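Local coordinates for protein DNA polymerase sliding clamp 2 (Thermococcus kodakarensis, PDB 3LX2) that probably encircles DNA as a ring of three identical subunits and tethers the replicative DNA polymerase and other DNA-processing proteins to it during replication, at residues L16-E21 with L209-D214; K22-A27 with V47-N52; D153-M158 with A203-I208; Y232-R235 with E239-F242. All blocks are in the same frame, centred on the assembly; numbering follows the deposited sequence.

Interaction 1. Residues L16-E21 with L209-D214; sequences LIATLE and LRSLAD. With SO4 (sulfate ion), chain D.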
# COMPACT_ATOMS: atom_id res chain seq x y z
N LEU A 16 -3.61 18.54 9.51
CA LEU A 16 -4.45 19.09 10.56
C LEU A 16 -5.91 18.70 10.37
O LEU A 16 -6.63 18.39 11.33
CB LEU A 16 -4.37 20.58 10.48
CG LEU A 16 -5.18 21.33 11.53
CD1 LEU A 16 -4.52 21.18 12.90
CD2 LEU A 16 -5.25 22.81 11.08
N ILE A 17 -6.40 18.75 9.14
CA ILE A 17 -7.82 18.46 8.99
C ILE A 17 -8.09 16.99 9.29
O ILE A 17 -9.16 16.66 9.86
CB ILE A 17 -8.38 18.93 7.64
CG1 ILE A 17 -8.27 20.46 7.53
CG2 ILE A 17 -9.81 18.58 7.46
CD1 ILE A 17 -8.84 21.15 8.66
N ALA A 18 -7.11 16.13 8.94
CA ALA A 18 -7.19 14.69 9.15
C ALA A 18 -7.30 14.40 10.67
O ALA A 18 -8.06 13.55 11.10
CB ALA A 18 -5.98 13.95 8.51
N THR A 19 -6.57 15.13 11.48
CA THR A 19 -6.69 14.89 12.88
C THR A 19 -8.10 15.29 13.41
O THR A 19 -8.71 14.56 14.17
CB THR A 19 -5.55 15.56 13.56
OG1 THR A 19 -4.38 15.14 12.88
CG2 THR A 19 -5.46 15.19 14.99
N LEU A 20 -8.65 16.38 12.91
CA LEU A 20 -9.95 16.87 13.38
C LEU A 20 -11.08 15.95 12.98
O LEU A 20 -11.97 15.67 13.79
CB LEU A 20 -10.22 18.31 12.92
CG LEU A 20 -9.13 19.31 13.30
CD1 LEU A 20 -9.47 20.79 12.91
CD2 LEU A 20 -8.79 19.20 14.77
N GLU A 21 -11.04 15.46 11.75
CA GLU A 21 -12.16 14.67 11.22
C GLU A 21 -12.31 13.40 12.04
O GLU A 21 -13.38 12.76 12.03
CB GLU A 21 -11.92 14.35 9.76
CG GLU A 21 -13.11 13.75 8.97
CD GLU A 21 -13.22 12.28 9.17
OE1 GLU A 21 -12.16 11.64 9.29
OE2 GLU A 21 -14.34 11.73 9.23
N LEU A 209 -2.15 11.62 17.30
CA LEU A 209 -0.71 11.56 16.92
C LEU A 209 -0.43 11.09 15.50
O LEU A 209 0.70 11.14 15.05
CB LEU A 209 0.06 10.63 17.89
CG LEU A 209 0.02 10.94 19.42
CD1 LEU A 209 0.46 9.73 20.33
CD2 LEU A 209 0.78 12.26 19.81
N ARG A 210 -1.44 10.61 14.78
CA ARG A 210 -1.15 10.02 13.46
C ARG A 210 -0.66 10.98 12.37
O ARG A 210 0.19 10.60 11.61
CB ARG A 210 -2.33 9.21 12.95
CG ARG A 210 -2.04 8.42 11.67
CD ARG A 210 -3.31 7.60 11.25
NE ARG A 210 -3.45 6.39 12.05
CZ ARG A 210 -4.41 6.16 12.94
NH1 ARG A 210 -5.36 7.06 13.19
NH2 ARG A 210 -4.43 4.99 13.58
N SER A 211 -1.20 12.19 12.30
CA SER A 211 -0.70 13.18 11.30
C SER A 211 0.76 13.65 11.50
O SER A 211 1.49 13.80 10.54
CB SER A 211 -1.58 14.43 11.26
OG SER A 211 -2.80 14.16 10.59
N LEU A 212 1.19 13.83 12.74
CA LEU A 212 2.52 14.31 13.06
C LEU A 212 3.65 13.43 12.53
O LEU A 212 3.51 12.19 12.41
CB LEU A 212 2.65 14.43 14.58
CG LEU A 212 1.64 15.38 15.24
CD1 LEU A 212 1.99 15.38 16.67
CD2 LEU A 212 1.75 16.80 14.65
N ALA A 213 4.77 14.06 12.20
CA ALA A 213 5.95 13.29 11.76
C ALA A 213 6.75 12.90 13.01
O ALA A 213 6.66 13.62 14.03
CB ALA A 213 6.80 14.11 10.78
N ASP A 214 7.53 11.81 12.95
CA ASP A 214 8.14 11.26 14.19
C ASP A 214 8.93 12.31 14.92
O ASP A 214 9.05 12.28 16.15
CB ASP A 214 9.03 10.06 13.93
CG ASP A 214 8.25 8.80 13.59
OD1 ASP A 214 7.02 8.70 13.82
OD2 ASP A 214 8.90 7.90 13.03
S SO4 D . 8.01 10.67 9.60
O1 SO4 D . 7.67 10.40 11.00
O2 SO4 D . 6.86 11.17 8.86
O3 SO4 D . 9.13 11.64 9.62
O4 SO4 D . 8.38 9.43 8.92
O HOH W 1 -3.77 12.51 13.08
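Thr19 lies against Ser211 through its hydroxyl branch, OG1 coming within 3.3 Å of Ser211 CB and 2.9 Å of Ser211 OG. The two hydroxyls thus sit beside one another, and both are hydrogen-bonded to the main-chain O of Ser15, one helical turn before Thr19. For Thr19 this is the usual bond of a helical threonine to the carbonyl four residues back; for Ser211 it is a bond across the contact to the same acceptor. With OG1 set beside its own backbone N (chi1 -51°), Thr19 holds the oxygen within reach of both the carbonyl and the loop. A water completes the polar cluster, lying 2.7 Å from Thr19 OG1 and accepting a bond from the backbone N of Ser211, also at 2.7 Å. Helix 10-21 belongs to the N-terminal half of the PCNA fold and residues 209-214 to the C-terminal half, where they lead from helix 202-209 into strand 217-222; the contact therefore joins the two halves near the middle of the subunit. Next to the hydroxyls, Ala18 adds a single methyl, its CB standing 3.8 Å from Ser211 OG. Of the apolar neighbours, Ile17 packs on helix 73-80, and Leu212 on Tyr232 and Ala138. Farther along the loop a sulfate, probably from the crystallisation liquor, approaches the backbone N of Asp214, although the 2.4 Å separation from its O1 is too short to be trusted. The Leu212 carbonyl O accepts a bond from Lys142 NZ on helix 138-151.

Interaction 2. Residues K22-A27 with V47-N52; sequences KFFDEA and VLVDLN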
# COMPACT_ATOMS: atom_id res chain seq x y z
N LYS A 22 -11.26 13.01 12.73
CA LYS A 22 -11.31 11.76 13.48
C LYS A 22 -12.29 11.88 14.62
O LYS A 22 -12.87 10.91 14.97
CB LYS A 22 -9.92 11.35 14.03
CG LYS A 22 -8.95 10.82 12.96
CD LYS A 22 -9.60 9.66 12.19
CE LYS A 22 -8.80 9.27 10.97
NZ LYS A 22 -7.54 8.65 11.40
N PHE A 23 -12.50 13.11 15.14
CA PHE A 23 -13.32 13.33 16.34
C PHE A 23 -14.62 14.05 16.14
O PHE A 23 -15.53 13.88 16.97
CB PHE A 23 -12.53 14.12 17.40
CG PHE A 23 -11.24 13.48 17.76
CD1 PHE A 23 -11.22 12.37 18.61
CD2 PHE A 23 -10.04 13.94 17.21
CE1 PHE A 23 -10.01 11.74 18.95
CE2 PHE A 23 -8.83 13.31 17.54
CZ PHE A 23 -8.82 12.21 18.43
N PHE A 24 -14.69 14.88 15.10
CA PHE A 24 -15.82 15.75 14.84
C PHE A 24 -16.31 15.63 13.42
O PHE A 24 -15.53 15.48 12.51
CB PHE A 24 -15.45 17.20 15.10
CG PHE A 24 -14.56 17.38 16.28
CD1 PHE A 24 -15.08 17.27 17.58
CD2 PHE A 24 -13.23 17.63 16.11
CE1 PHE A 24 -14.25 17.43 18.68
CE2 PHE A 24 -12.40 17.79 17.19
CZ PHE A 24 -12.91 17.68 18.49
N ASP A 25 -17.62 15.74 13.26
CA ASP A 25 -18.22 15.61 11.95
C ASP A 25 -18.12 16.96 11.22
O ASP A 25 -18.04 17.01 10.00
CB ASP A 25 -19.69 15.17 12.09
CG ASP A 25 -19.85 13.89 12.94
OD1 ASP A 25 -19.18 12.88 12.66
OD2 ASP A 25 -20.66 13.89 13.91
N GLU A 26 -18.12 18.03 12.02
CA GLU A 26 -18.21 19.38 11.53
C GLU A 26 -17.29 20.24 12.36
O GLU A 26 -17.09 19.97 13.55
CB GLU A 26 -19.63 19.94 11.70
CG GLU A 26 -20.77 18.91 11.46
CD GLU A 26 -22.14 19.58 11.29
OE1 GLU A 26 -22.50 20.43 12.17
OE2 GLU A 26 -22.84 19.24 10.27
N ALA A 27 -16.72 21.28 11.74
CA ALA A 27 -15.97 22.21 12.54
C ALA A 27 -16.35 23.65 12.29
O ALA A 27 -16.65 24.06 11.17
CB ALA A 27 -14.55 22.01 12.33
N VAL A 47 -12.98 14.32 24.32
CA VAL A 47 -11.93 14.99 23.54
C VAL A 47 -12.22 16.45 23.26
O VAL A 47 -13.24 16.78 22.69
CB VAL A 47 -11.63 14.20 22.21
CG1 VAL A 47 -10.69 14.94 21.30
CG2 VAL A 47 -11.01 12.87 22.52
N LEU A 48 -11.33 17.33 23.69
CA LEU A 48 -11.43 18.77 23.40
C LEU A 48 -10.26 19.30 22.60
O LEU A 48 -9.09 19.11 22.98
CB LEU A 48 -11.53 19.62 24.68
CG LEU A 48 -11.54 21.15 24.50
CD1 LEU A 48 -12.19 21.84 25.73
CD2 LEU A 48 -10.13 21.76 24.23
N VAL A 49 -10.57 20.03 21.54
CA VAL A 49 -9.54 20.64 20.73
C VAL A 49 -9.56 22.15 20.82
O VAL A 49 -10.63 22.78 20.78
CB VAL A 49 -9.58 20.13 19.27
CG1 VAL A 49 -10.70 20.79 18.52
CG2 VAL A 49 -8.28 20.42 18.64
N ASP A 50 -8.36 22.71 20.98
CA ASP A 50 -8.15 24.11 20.94
C ASP A 50 -7.04 24.49 19.91
O ASP A 50 -5.87 24.13 20.02
CB ASP A 50 -7.88 24.65 22.34
CG ASP A 50 -7.88 26.17 22.38
OD1 ASP A 50 -8.50 26.79 21.51
OD2 ASP A 50 -7.25 26.75 23.31
N LEU A 51 -7.44 25.23 18.91
CA LEU A 51 -6.65 25.41 17.72
C LEU A 51 -6.47 26.91 17.48
O LEU A 51 -7.45 27.67 17.39
CB LEU A 51 -7.39 24.77 16.55
CG LEU A 51 -7.02 25.12 15.12
CD1 LEU A 51 -5.56 24.73 14.84
CD2 LEU A 51 -7.95 24.38 14.13
N ASN A 52 -5.22 27.32 17.36
CA ASN A 52 -4.96 28.69 16.98
C ASN A 52 -3.93 28.90 15.85
O ASN A 52 -2.76 28.58 15.99
CB ASN A 52 -4.64 29.52 18.22
CG ASN A 52 -4.21 30.92 17.87
OD1 ASN A 52 -5.03 31.81 17.63
ND2 ASN A 52 -2.90 31.11 17.79
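Phe23 and Phe24, in the turn that carries the chain from helix 10-21 into strand 26-31, press against Val47 and Val49 of strand 47-54. Strands 26-31 and 47-54 belong to the same large antiparallel sheet of the PCNA fold, separated by strand 35-41, so the turn meets the side of the sheet on which the helices pack. One interaction is of the CH-pi kind: Val47 CG1 stands 3.9 Å from the centroid of the Phe23 ring and 17° off the ring normal. The other methyl of Val47, CG2, lies 3.9 Å from Phe23 CE1, and the two side chains cross at about a right angle. On the opposite face of that ring lies CB of Lys22. The remaining contact is apolar and less regular. Phe24 CE2 approaches Val49 CG1 to 3.7 Å from an oblique direction, and CZ is nearly as close. Val49 places this methyl between its backbone N and carbonyl carbon (chi1 77°), which aims CG1 at the phenyl group and directs CG2 to the side where Phe242 of the neighbouring strand lies. The two phenylalanines also brace each other, for Phe23 CB sits over the centre of the Phe24 ring, 3.6 Å above its plane. All four residues are buried, and helix 202-209 packs against them, Tyr204 touching both Phe23 and Val47. At the edge of the Phe24 ring, near its plane, the only polar atom to approach from strand 47-54 is Val47 O, 4.2 Å from CE1.

Interaction 3. Residues D153-M158 with A203-I208; sequences DSIYFM and AYLEDI
The Phe157 ring meets Leu205 CD1 obliquely, CE2 being 3.5 Å and CZ 3.7 Å from that methyl, while Ile155 CG2, from the same strand, lies in the ring plane at its edge. Two further rings, Phe166 and Phe222, pack on Phe157 edge-to-face. This is helix-on-sheet packing in the C-terminal half of the PCNA fold: strand 154-159 runs inside a four-stranded antiparallel sheet, and helix 202-209 follows its outermost strand, 196-201. Ile155 and Phe157, two residues apart, project from the same side of the strand, and both meet the same methyl of Leu205. Leu205 comes from the opposite direction to Phe157; its first torsion, with CG beside the backbone N (chi1 -52°), points the side chain from the helix at the strand. Val145 of helix 138-151, Leu228 and Ile244 also touch Leu205, making it a buried link between two helices and two sheets. The contact is wholly apolar. Ile155 presents CG2, the branch lying between its backbone N and carbonyl carbon, and this methyl comes to 3.8 Å from Leu205 CD1.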
# COMPACT_ATOMS: atom_id res chain seq x y z
N ASP A 153 -7.15 -1.19 25.90
CA ASP A 153 -7.79 -0.02 25.32
C ASP A 153 -7.41 1.23 26.13
O ASP A 153 -7.75 2.35 25.77
CB ASP A 153 -9.31 -0.23 25.29
CG ASP A 153 -9.87 -0.77 26.65
OD1 ASP A 153 -9.61 -1.96 27.05
OD2 ASP A 153 -10.58 0.02 27.32
N SER A 154 -6.66 1.03 27.20
CA SER A 154 -6.28 2.11 28.10
C SER A 154 -4.79 2.18 28.16
O SER A 154 -4.14 1.14 28.06
CB SER A 154 -6.80 1.81 29.48
OG SER A 154 -8.14 2.20 29.54
N ILE A 155 -4.26 3.40 28.29
CA ILE A 155 -2.83 3.57 28.49
C ILE A 155 -2.58 4.44 29.69
O ILE A 155 -3.25 5.46 29.89
CB ILE A 155 -2.06 4.09 27.18
CG1 ILE A 155 -0.55 4.15 27.42
CG2 ILE A 155 -2.57 5.44 26.71
CD1 ILE A 155 0.31 4.33 26.16
N TYR A 156 -1.60 4.02 30.48
CA TYR A 156 -1.20 4.73 31.69
C TYR A 156 -0.05 5.63 31.38
O TYR A 156 0.92 5.22 30.75
CB TYR A 156 -0.82 3.76 32.82
CG TYR A 156 -2.01 3.15 33.50
CD1 TYR A 156 -2.63 3.81 34.57
CD2 TYR A 156 -2.57 1.95 33.07
CE1 TYR A 156 -3.75 3.29 35.21
CE2 TYR A 156 -3.69 1.40 33.70
CZ TYR A 156 -4.27 2.10 34.78
OH TYR A 156 -5.39 1.62 35.44
N PHE A 157 -0.20 6.87 31.83
CA PHE A 157 0.83 7.89 31.77
C PHE A 157 1.29 8.01 33.21
O PHE A 157 0.48 8.28 34.09
CB PHE A 157 0.23 9.24 31.29
CG PHE A 157 0.22 9.40 29.79
CD1 PHE A 157 0.81 10.52 29.19
CD2 PHE A 157 -0.38 8.45 28.98
CE1 PHE A 157 0.83 10.68 27.82
CE2 PHE A 157 -0.37 8.59 27.59
CZ PHE A 157 0.23 9.71 27.00
N MET A 158 2.59 7.82 33.43
CA MET A 158 3.17 7.97 34.78
C MET A 158 4.51 8.70 34.76
O MET A 158 5.32 8.53 33.83
CB MET A 158 3.43 6.61 35.44
CG MET A 158 2.33 5.54 35.32
SD MET A 158 2.94 3.97 36.03
CE MET A 158 3.44 4.54 37.68
N ALA A 203 -7.28 4.70 21.80
CA ALA A 203 -7.83 4.94 20.48
C ALA A 203 -7.74 6.41 20.26
O ALA A 203 -7.23 6.89 19.25
CB ALA A 203 -9.29 4.51 20.44
N TYR A 204 -8.24 7.15 21.23
CA TYR A 204 -8.16 8.61 21.19
C TYR A 204 -6.73 9.19 20.88
O TYR A 204 -6.57 9.99 19.95
CB TYR A 204 -8.84 9.19 22.45
CG TYR A 204 -10.36 8.88 22.53
CD1 TYR A 204 -11.29 9.70 21.88
CD2 TYR A 204 -10.85 7.78 23.25
CE1 TYR A 204 -12.68 9.43 21.94
CE2 TYR A 204 -12.25 7.48 23.30
CZ TYR A 204 -13.15 8.32 22.65
OH TYR A 204 -14.53 8.08 22.68
N LEU A 205 -5.69 8.72 21.58
CA LEU A 205 -4.33 9.27 21.44
C LEU A 205 -3.70 8.98 20.08
O LEU A 205 -2.97 9.82 19.48
CB LEU A 205 -3.43 8.76 22.57
CG LEU A 205 -3.88 8.90 24.06
CD1 LEU A 205 -2.72 8.78 24.96
CD2 LEU A 205 -4.59 10.19 24.39
N GLU A 206 -3.97 7.77 19.60
CA GLU A 206 -3.43 7.27 18.37
C GLU A 206 -3.99 8.09 17.20
O GLU A 206 -3.30 8.31 16.21
CB GLU A 206 -3.80 5.79 18.24
CG GLU A 206 -3.88 5.26 16.79
CD GLU A 206 -4.00 3.72 16.72
OE1 GLU A 206 -5.09 3.18 17.12
OE2 GLU A 206 -2.98 3.09 16.28
N ASP A 207 -5.24 8.49 17.30
CA ASP A 207 -5.85 9.35 16.29
C ASP A 207 -5.33 10.80 16.34
O ASP A 207 -5.22 11.46 15.31
CB ASP A 207 -7.38 9.34 16.40
CG ASP A 207 -8.03 8.13 15.72
OD1 ASP A 207 -7.39 7.45 14.88
OD2 ASP A 207 -9.22 7.88 15.99
N ILE A 208 -4.97 11.26 17.53
CA ILE A 208 -4.38 12.58 17.70
C ILE A 208 -2.99 12.63 17.04
O ILE A 208 -2.71 13.56 16.33
CB ILE A 208 -4.31 12.98 19.21
CG1 ILE A 208 -5.71 13.11 19.81
CG2 ILE A 208 -3.42 14.24 19.43
CD1 ILE A 208 -5.77 13.44 21.33

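Interaction 4. Residues Y232-R235 with E239-F242; sequences YMVR and EVSF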
# COMPACT_ATOMS: atom_id res chain seq x y z
N TYR A 232 0.68 20.52 20.07
CA TYR A 232 1.71 20.73 19.07
C TYR A 232 1.78 22.13 18.50
O TYR A 232 0.76 22.74 18.13
CB TYR A 232 1.79 19.64 17.99
CG TYR A 232 0.56 19.18 17.19
CD1 TYR A 232 -0.25 18.10 17.64
CD2 TYR A 232 0.27 19.72 15.92
CE1 TYR A 232 -1.36 17.62 16.87
CE2 TYR A 232 -0.85 19.22 15.12
CZ TYR A 232 -1.65 18.18 15.61
OH TYR A 232 -2.71 17.69 14.86
N MET A 233 3.00 22.65 18.48
CA MET A 233 3.31 23.96 17.90
C MET A 233 3.31 23.79 16.41
O MET A 233 3.84 22.81 15.92
CB MET A 233 4.66 24.44 18.39
CG MET A 233 4.68 24.71 19.85
SD MET A 233 3.18 25.55 20.39
CE MET A 233 3.77 26.29 21.93
N VAL A 234 2.66 24.68 15.66
CA VAL A 234 2.66 24.54 14.17
C VAL A 234 3.47 25.67 13.55
O VAL A 234 3.18 26.83 13.75
CB VAL A 234 1.25 24.24 13.54
CG1 VAL A 234 0.13 24.48 14.53
CG2 VAL A 234 1.02 24.99 12.21
N ARG A 235 4.56 25.28 12.90
CA ARG A 235 5.59 26.21 12.43
C ARG A 235 5.95 27.30 13.42
O ARG A 235 6.05 28.47 13.04
CB ARG A 235 5.19 26.87 11.11
CG ARG A 235 5.16 25.96 9.90
CD ARG A 235 4.67 26.77 8.74
NE ARG A 235 4.39 25.96 7.56
CZ ARG A 235 4.08 26.48 6.38
NH1 ARG A 235 3.99 27.80 6.24
NH2 ARG A 235 3.84 25.67 5.35
N GLU A 239 -0.71 26.89 17.49
CA GLU A 239 -0.87 25.91 18.57
C GLU A 239 -1.96 24.96 18.16
O GLU A 239 -2.89 25.36 17.55
CB GLU A 239 -1.39 26.60 19.81
CG GLU A 239 -0.37 27.38 20.64
CD GLU A 239 -0.92 27.78 22.02
OE1 GLU A 239 -2.15 27.54 22.29
OE2 GLU A 239 -0.12 28.32 22.83
N VAL A 240 -1.83 23.70 18.55
CA VAL A 240 -2.93 22.73 18.51
C VAL A 240 -2.89 21.88 19.78
O VAL A 240 -1.89 21.22 20.07
CB VAL A 240 -2.90 21.78 17.29
CG1 VAL A 240 -4.15 20.92 17.28
CG2 VAL A 240 -2.83 22.54 16.03
N SER A 241 -4.01 21.88 20.48
CA SER A 241 -4.14 21.40 21.84
C SER A 241 -5.33 20.50 21.92
O SER A 241 -6.42 20.87 21.50
CB SER A 241 -4.41 22.57 22.76
OG SER A 241 -3.34 23.49 22.73
N PHE A 242 -5.10 19.32 22.46
CA PHE A 242 -6.13 18.39 22.83
C PHE A 242 -6.14 18.13 24.35
O PHE A 242 -5.09 17.87 24.99
CB PHE A 242 -5.92 17.06 22.10
CG PHE A 242 -6.06 17.15 20.59
CD1 PHE A 242 -7.29 17.00 19.98
CD2 PHE A 242 -4.94 17.33 19.77
CE1 PHE A 242 -7.42 17.04 18.56
CE2 PHE A 242 -5.07 17.38 18.37
CZ PHE A 242 -6.32 17.24 17.77
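Strands 228-234 and 238-244 form an antiparallel beta hairpin, their short segments here running at 157° to each other with axes 4.8 Å apart at closest approach. Tyr232 and Val240 make the hydrogen-bonded pair: Tyr232 N donates to Val240 O at 2.7 Å, and Val240 N returns a bond to Tyr232 O at 2.8 Å. The second bond is the more bent, with an angle of 138° at the hydrogen, and Glu239 CA adds a CA-H...O contact to the same oxygen. On the face shared by these two residues the Tyr232 ring stands beside Val240 and turns a face to it, with Val240 CB 4.0 Å from the ring centroid in a CH-pi contact. Tyr232 CG stands between the backbone N and carbonyl carbon (chi1 52°), which lays the ring alongside the valine. Beyond Val240, Phe242 offers the edge of its ring, CE2 reaching Tyr232 CE1 at 4.0 Å. Val234 CG1 also reaches Val240 CG2, at 3.8 Å. Helix 10-21 packs over this face, Leu16 touching Val240 and Thr19 touching both aromatic residues. Met233 and Glu239, the non-hydrogen-bonded pair, lie side by side on the reverse face, SD of the methionine 4.0 Å from CG of the glutamate. Glu239 OE2 forms a salt bridge with Lys231, back along the first strand. The hairpin is thus two-sided: an aromatic and aliphatic surface beneath the helix, and a more polar, charged one turned away from it.

In the fold
Interactions 2 and 4 share the long antiparallel sheet, whose neighbouring strands 47-54 and 238-244 join the N- and C-terminal halves of the subunit; their centres lie about 13 Å apart. Interaction 1 also bridges the halves, centre to centre about 11 Å from interaction 4 and 12 Å from interaction 2, where helix 10-21 rests on that sheet. Along the chain interaction 2, then interaction 3, fall within the span that interaction 1 brackets, and interaction 4 follows. Interaction 3 sits about 15 to 18 Å from the others, again between centres, yet helix 202-209 ties it in through Tyr204 on Val47 and Ile208 on Phe242. Together they knit the halves into one segment of the PCNA ring.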